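Local atomic coordinates of capsid protein (Infectious hypodermal and hematopoietic necrosis virus, PDB entry 3N7X), a protein that forms the icosahedral, calcium-binding capsid of a shrimp densovirus from sixty copies of a beta-barrel subunit. Residues A61-L74 against N177-Y190. Sequence-based numbering, arbitrary orientation.
Sequences ANDGNFDGKNLYCL and NPQLVTVQSTAANY
Pro178 meets Tyr72 at the start of the contact: its carbonyl O lies at the edge of the tyrosine ring, 3.3 Å from Tyr72 CD2, and accepts from Asn177 ND2 in the carbonyl plane, on a lone pair. Gln179 O then accepts from Cys73 N, within an antiparallel pairing of strands 70-74 and 179-182. Leucine suits position 180 because one branch, CD2, can sit over the centre of the Tyr72 ring, 3.5 Å from its centroid, a CH-pi contact; the same methyl touches Ala61 CB. With CG anti to its carbonyl carbon (chi1 -68°), Tyr72 offers that face, while its hydroxyl bonds Asp59. On the other side of the sheet, Val181 CG2 packs on Cys73 CB. Thr182 OG1 receives a weak bond from Asn70 ND2. Beyond the strand, Lys69 O takes two bonds, from Val183 N (2.7 Å) and Gln184 N (3.2 Å). The long, extended lysine chain suits the turn it follows, CE 3.3 Å from Ser185 O. Ala187 O accepts from Gly68 N; lacking a side chain, Gly68 lies close against Ala187. The Tyr190 and Phe66 rings, planes 15° apart, barely overlap. Within the antiparallel sheet, strands 264-268 and 161-164 flank this pair, and helix 171-176 leads into it.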
loop_
_atom_site.group_PDB
_atom_site.type_symbol
_atom_site.label_atom_id
_atom_site.label_comp_id
_atom_site.label_asym_id
_atom_site.label_seq_id
_atom_site.Cartn_x
_atom_site.Cartn_y
_atom_site.Cartn_z
ATOM N N ALA A 61 71.372 59.603 -50.114
ATOM C CA ALA A 61 72.024 60.602 -49.253
ATOM C C ALA A 61 73.511 60.764 -49.555
ATOM O O ALA A 61 74.307 61.137 -48.687
ATOM C CB ALA A 61 71.838 60.223 -47.784
ATOM N N ASN A 62 73.877 60.496 -50.800
ATOM C CA ASN A 62 75.263 60.579 -51.225
ATOM C C ASN A 62 75.562 61.798 -52.093
ATOM O O ASN A 62 74.663 62.508 -52.543
ATOM C CB ASN A 62 75.613 59.326 -52.017
ATOM C CG ASN A 62 74.756 59.184 -53.257
ATOM O OD1 ASN A 62 73.524 59.142 -53.173
ATOM N ND2 ASN A 62 75.400 59.123 -54.418
ATOM N N ASP A 63 76.852 62.007 -52.320
ATOM C CA ASP A 63 77.383 63.084 -53.145
ATOM C C ASP A 63 78.544 62.376 -53.834
ATOM O O ASP A 63 79.678 62.406 -53.352
ATOM C CB ASP A 63 77.917 64.214 -52.267
ATOM C CG ASP A 63 78.247 65.463 -53.062
ATOM O OD1 ASP A 63 78.703 65.330 -54.220
ATOM O OD2 ASP A 63 78.058 66.578 -52.522
ATOM N N GLY A 64 78.253 61.718 -54.949
ATOM C CA GLY A 64 79.284 60.970 -55.638
ATOM C C GLY A 64 79.189 59.533 -55.154
ATOM O O GLY A 64 78.094 58.983 -55.061
ATOM N N ASN A 65 80.318 58.916 -54.831
ATOM C CA ASN A 65 80.291 57.540 -54.360
ATOM C C ASN A 65 79.601 57.428 -53.013
ATOM O O ASN A 65 79.699 58.328 -52.179
ATOM C CB ASN A 65 81.709 56.987 -54.260
ATOM C CG ASN A 65 82.343 56.787 -55.619
ATOM O OD1 ASN A 65 81.693 56.975 -56.650
ATOM N ND2 ASN A 65 83.614 56.396 -55.632
ATOM N N PHE A 66 78.904 56.315 -52.804
ATOM C CA PHE A 66 78.196 56.093 -51.553
ATOM C C PHE A 66 79.123 56.181 -50.354
ATOM O O PHE A 66 80.280 55.769 -50.421
ATOM C CB PHE A 66 77.550 54.702 -51.515
ATOM C CG PHE A 66 76.522 54.460 -52.582
ATOM C CD1 PHE A 66 75.591 55.441 -52.920
ATOM C CD2 PHE A 66 76.441 53.215 -53.205
ATOM C CE1 PHE A 66 74.590 55.185 -53.860
ATOM C CE2 PHE A 66 75.442 52.947 -54.146
ATOM C CZ PHE A 66 74.516 53.930 -54.473
ATOM N N ASP A 67 78.605 56.720 -49.258
ATOM C CA ASP A 67 79.344 56.791 -48.000
ATOM C C ASP A 67 78.295 56.700 -46.894
ATOM O O ASP A 67 77.103 56.582 -47.179
ATOM C CB ASP A 67 80.161 58.090 -47.878
ATOM C CG ASP A 67 79.296 59.334 -47.806
ATOM O OD1 ASP A 67 78.326 59.367 -47.009
ATOM O OD2 ASP A 67 79.603 60.293 -48.543
ATOM N N GLY A 68 78.725 56.739 -45.640
ATOM C CA GLY A 68 77.771 56.659 -44.550
ATOM C C GLY A 68 77.829 57.897 -43.681
ATOM O O GLY A 68 77.698 57.811 -42.462
ATOM N N LYS A 69 78.004 59.053 -44.311
ATOM C CA LYS A 69 78.115 60.310 -43.579
ATOM C C LYS A 69 76.804 61.032 -43.262
ATOM O O LYS A 69 76.689 61.668 -42.212
ATOM C CB LYS A 69 79.034 61.260 -44.345
ATOM C CG LYS A 69 80.417 60.702 -44.602
ATOM C CD LYS A 69 81.243 61.660 -45.450
ATOM C CE LYS A 69 82.653 61.135 -45.666
ATOM N NZ LYS A 69 83.433 62.007 -46.586
ATOM N N ASN A 70 75.824 60.946 -44.160
ATOM C CA ASN A 70 74.559 61.638 -43.939
ATOM C C ASN A 70 73.305 60.792 -44.073
ATOM O O ASN A 70 73.308 59.728 -44.690
ATOM C CB ASN A 70 74.424 62.831 -44.892
ATOM C CG ASN A 70 75.599 63.776 -44.817
ATOM O OD1 ASN A 70 76.591 63.597 -45.520
ATOM N ND2 ASN A 70 75.501 64.784 -43.953
ATOM N N LEU A 71 72.227 61.300 -43.487
ATOM C CA LEU A 71 70.918 60.664 -43.530
ATOM C C LEU A 71 69.895 61.788 -43.491
ATOM O O LEU A 71 70.163 62.855 -42.933
ATOM C CB LEU A 71 70.714 59.748 -42.316
ATOM C CG LEU A 71 71.542 58.461 -42.235
ATOM C CD1 LEU A 71 71.300 57.771 -40.894
ATOM C CD2 LEU A 71 71.174 57.538 -43.390
ATOM N N TYR A 72 68.736 61.571 -44.101
ATOM C CA TYR A 72 67.701 62.587 -44.066
ATOM C C TYR A 72 67.074 62.473 -42.695
ATOM O O TYR A 72 66.922 61.372 -42.167
ATOM C CB TYR A 72 66.628 62.336 -45.118
ATOM C CG TYR A 72 67.096 62.499 -46.537
ATOM C CD1 TYR A 72 67.673 61.436 -47.229
ATOM C CD2 TYR A 72 66.952 63.719 -47.199
ATOM C CE1 TYR A 72 68.091 61.582 -48.550
ATOM C CE2 TYR A 72 67.365 63.877 -48.516
ATOM C CZ TYR A 72 67.934 62.807 -49.187
ATOM O OH TYR A 72 68.343 62.962 -50.494
ATOM N N CYS A 73 66.714 63.607 -42.112
ATOM C CA CYS A 73 66.097 63.601 -40.800
ATOM C C CYS A 73 64.689 64.176 -40.864
ATOM O O CYS A 73 64.444 65.147 -41.577
ATOM C CB CYS A 73 66.944 64.416 -39.819
ATOM S SG CYS A 73 66.183 64.648 -38.188
ATOM N N LEU A 74 63.763 63.559 -40.139
ATOM C CA LEU A 74 62.392 64.050 -40.082
ATOM C C LEU A 74 62.084 64.312 -38.613
ATOM O O LEU A 74 61.753 63.395 -37.861
ATOM C CB LEU A 74 61.409 63.025 -40.653
ATOM C CG LEU A 74 59.929 63.421 -40.523
ATOM C CD1 LEU A 74 59.701 64.825 -41.061
ATOM C CD2 LEU A 74 59.069 62.425 -41.274
ATOM N N ASN A 177 60.827 69.223 -47.343
ATOM C CA ASN A 177 61.362 67.872 -47.300
ATOM C C ASN A 177 62.280 67.655 -46.102
ATOM O O ASN A 177 62.800 68.609 -45.517
ATOM C CB ASN A 177 62.182 67.635 -48.583
ATOM C CG ASN A 177 62.326 66.165 -48.944
ATOM O OD1 ASN A 177 61.464 65.591 -49.615
ATOM N ND2 ASN A 177 63.415 65.550 -48.499
ATOM N N PRO A 178 62.460 66.391 -45.697
ATOM C CA PRO A 178 63.352 66.116 -44.570
ATOM C C PRO A 178 64.735 66.522 -45.082
ATOM O O PRO A 178 65.052 66.294 -46.250
ATOM C CB PRO A 178 63.219 64.608 -44.395
ATOM C CG PRO A 178 61.775 64.377 -44.750
ATOM C CD PRO A 178 61.593 65.231 -45.982
ATOM N N GLN A 179 65.551 67.125 -44.227
ATOM C CA GLN A 179 66.876 67.577 -44.643
ATOM C C GLN A 179 68.010 66.659 -44.200
ATOM O O GLN A 179 67.875 65.902 -43.234
ATOM C CB GLN A 179 67.111 68.994 -44.117
ATOM C CG GLN A 179 66.094 69.999 -44.630
ATOM C CD GLN A 179 66.089 70.079 -46.149
ATOM O OE1 GLN A 179 67.125 70.322 -46.768
ATOM N NE2 GLN A 179 64.922 69.880 -46.755
ATOM N N LEU A 180 69.132 66.728 -44.910
ATOM C CA LEU A 180 70.281 65.896 -44.580
ATOM C C LEU A 180 71.002 66.338 -43.315
ATOM O O LEU A 180 71.210 67.528 -43.075
ATOM C CB LEU A 180 71.275 65.868 -45.741
ATOM C CG LEU A 180 70.889 65.040 -46.970
ATOM C CD1 LEU A 180 72.004 65.138 -48.000
ATOM C CD2 LEU A 180 70.654 63.582 -46.573
ATOM N N VAL A 181 71.380 65.356 -42.508
ATOM C CA VAL A 181 72.092 65.592 -41.262
ATOM C C VAL A 181 73.352 64.737 -41.295
ATOM O O VAL A 181 73.308 63.566 -41.677
ATOM C CB VAL A 181 71.229 65.190 -40.044
ATOM C CG1 VAL A 181 72.064 65.215 -38.779
ATOM C CG2 VAL A 181 70.054 66.143 -39.903
ATOM N N THR A 182 74.479 65.322 -40.911
ATOM C CA THR A 182 75.729 64.581 -40.910
ATOM C C THR A 182 75.814 63.748 -39.640
ATOM O O THR A 182 75.893 64.288 -38.538
ATOM C CB THR A 182 76.936 65.534 -40.988
ATOM O OG1 THR A 182 76.863 66.287 -42.205
ATOM C CG2 THR A 182 78.240 64.752 -40.967
ATOM N N VAL A 183 75.792 62.429 -39.800
ATOM C CA VAL A 183 75.849 61.527 -38.658
ATOM C C VAL A 183 77.261 61.020 -38.358
ATOM O O VAL A 183 77.574 60.694 -37.215
ATOM C CB VAL A 183 74.901 60.322 -38.867
ATOM C CG1 VAL A 183 73.468 60.809 -38.983
ATOM C CG2 VAL A 183 75.281 59.568 -40.115
ATOM N N GLN A 184 78.105 60.955 -39.385
ATOM C CA GLN A 184 79.489 60.498 -39.242
ATOM C C GLN A 184 80.337 61.134 -40.326
ATOM O O GLN A 184 80.475 60.575 -41.417
ATOM C CB GLN A 184 79.590 58.980 -39.390
ATOM C CG GLN A 184 79.495 58.206 -38.099
ATOM C CD GLN A 184 80.438 58.733 -37.040
ATOM O OE1 GLN A 184 81.563 59.146 -37.341
ATOM N NE2 GLN A 184 79.989 58.713 -35.786
ATOM N N SER A 185 80.909 62.293 -40.026
ATOM C CA SER A 185 81.728 63.012 -40.998
ATOM C C SER A 185 82.876 62.190 -41.582
ATOM O O SER A 185 83.318 62.454 -42.697
ATOM C CB SER A 185 82.286 64.288 -40.367
ATOM O OG SER A 185 83.078 63.982 -39.235
ATOM N N THR A 186 83.349 61.190 -40.841
ATOM C CA THR A 186 84.459 60.363 -41.315
ATOM C C THR A 186 84.044 59.006 -41.885
ATOM O O THR A 186 84.901 58.177 -42.194
ATOM C CB THR A 186 85.475 60.093 -40.181
ATOM O OG1 THR A 186 84.859 59.296 -39.155
ATOM C CG2 THR A 186 85.958 61.406 -39.582
ATOM N N ALA A 187 82.741 58.782 -42.031
ATOM C CA ALA A 187 82.241 57.506 -42.539
ATOM C C ALA A 187 82.328 57.316 -44.050
ATOM O O ALA A 187 81.343 57.484 -44.771
ATOM C CB ALA A 187 80.808 57.299 -42.081
ATOM N N ALA A 188 83.509 56.955 -44.531
ATOM C CA ALA A 188 83.680 56.718 -45.954
ATOM C C ALA A 188 82.914 55.439 -46.300
ATOM O O ALA A 188 82.340 55.319 -47.383
ATOM C CB ALA A 188 85.159 56.557 -46.286
ATOM N N ASN A 189 82.915 54.488 -45.365
ATOM C CA ASN A 189 82.221 53.212 -45.532
ATOM C C ASN A 189 80.706 53.418 -45.515
ATOM O O ASN A 189 80.124 53.739 -44.474
ATOM C CB ASN A 189 82.633 52.251 -44.415
ATOM C CG ASN A 189 81.741 51.030 -44.338
ATOM O OD1 ASN A 189 81.226 50.555 -45.351
ATOM N ND2 ASN A 189 81.563 50.504 -43.134
ATOM N N TYR A 190 80.067 53.218 -46.667
ATOM C CA TYR A 190 78.629 53.429 -46.775
ATOM C C TYR A 190 77.779 52.473 -45.945
ATOM O O TYR A 190 76.583 52.707 -45.772
ATOM C CB TYR A 190 78.194 53.385 -48.247
ATOM C CG TYR A 190 78.001 52.001 -48.818
ATOM C CD1 TYR A 190 79.004 51.036 -48.725
ATOM C CD2 TYR A 190 76.812 51.656 -49.466
ATOM C CE1 TYR A 190 78.829 49.763 -49.263
ATOM C CE2 TYR A 190 76.622 50.386 -50.011
ATOM C CZ TYR A 190 77.633 49.443 -49.906
ATOM O OH TYR A 190 77.452 48.184 -50.436
#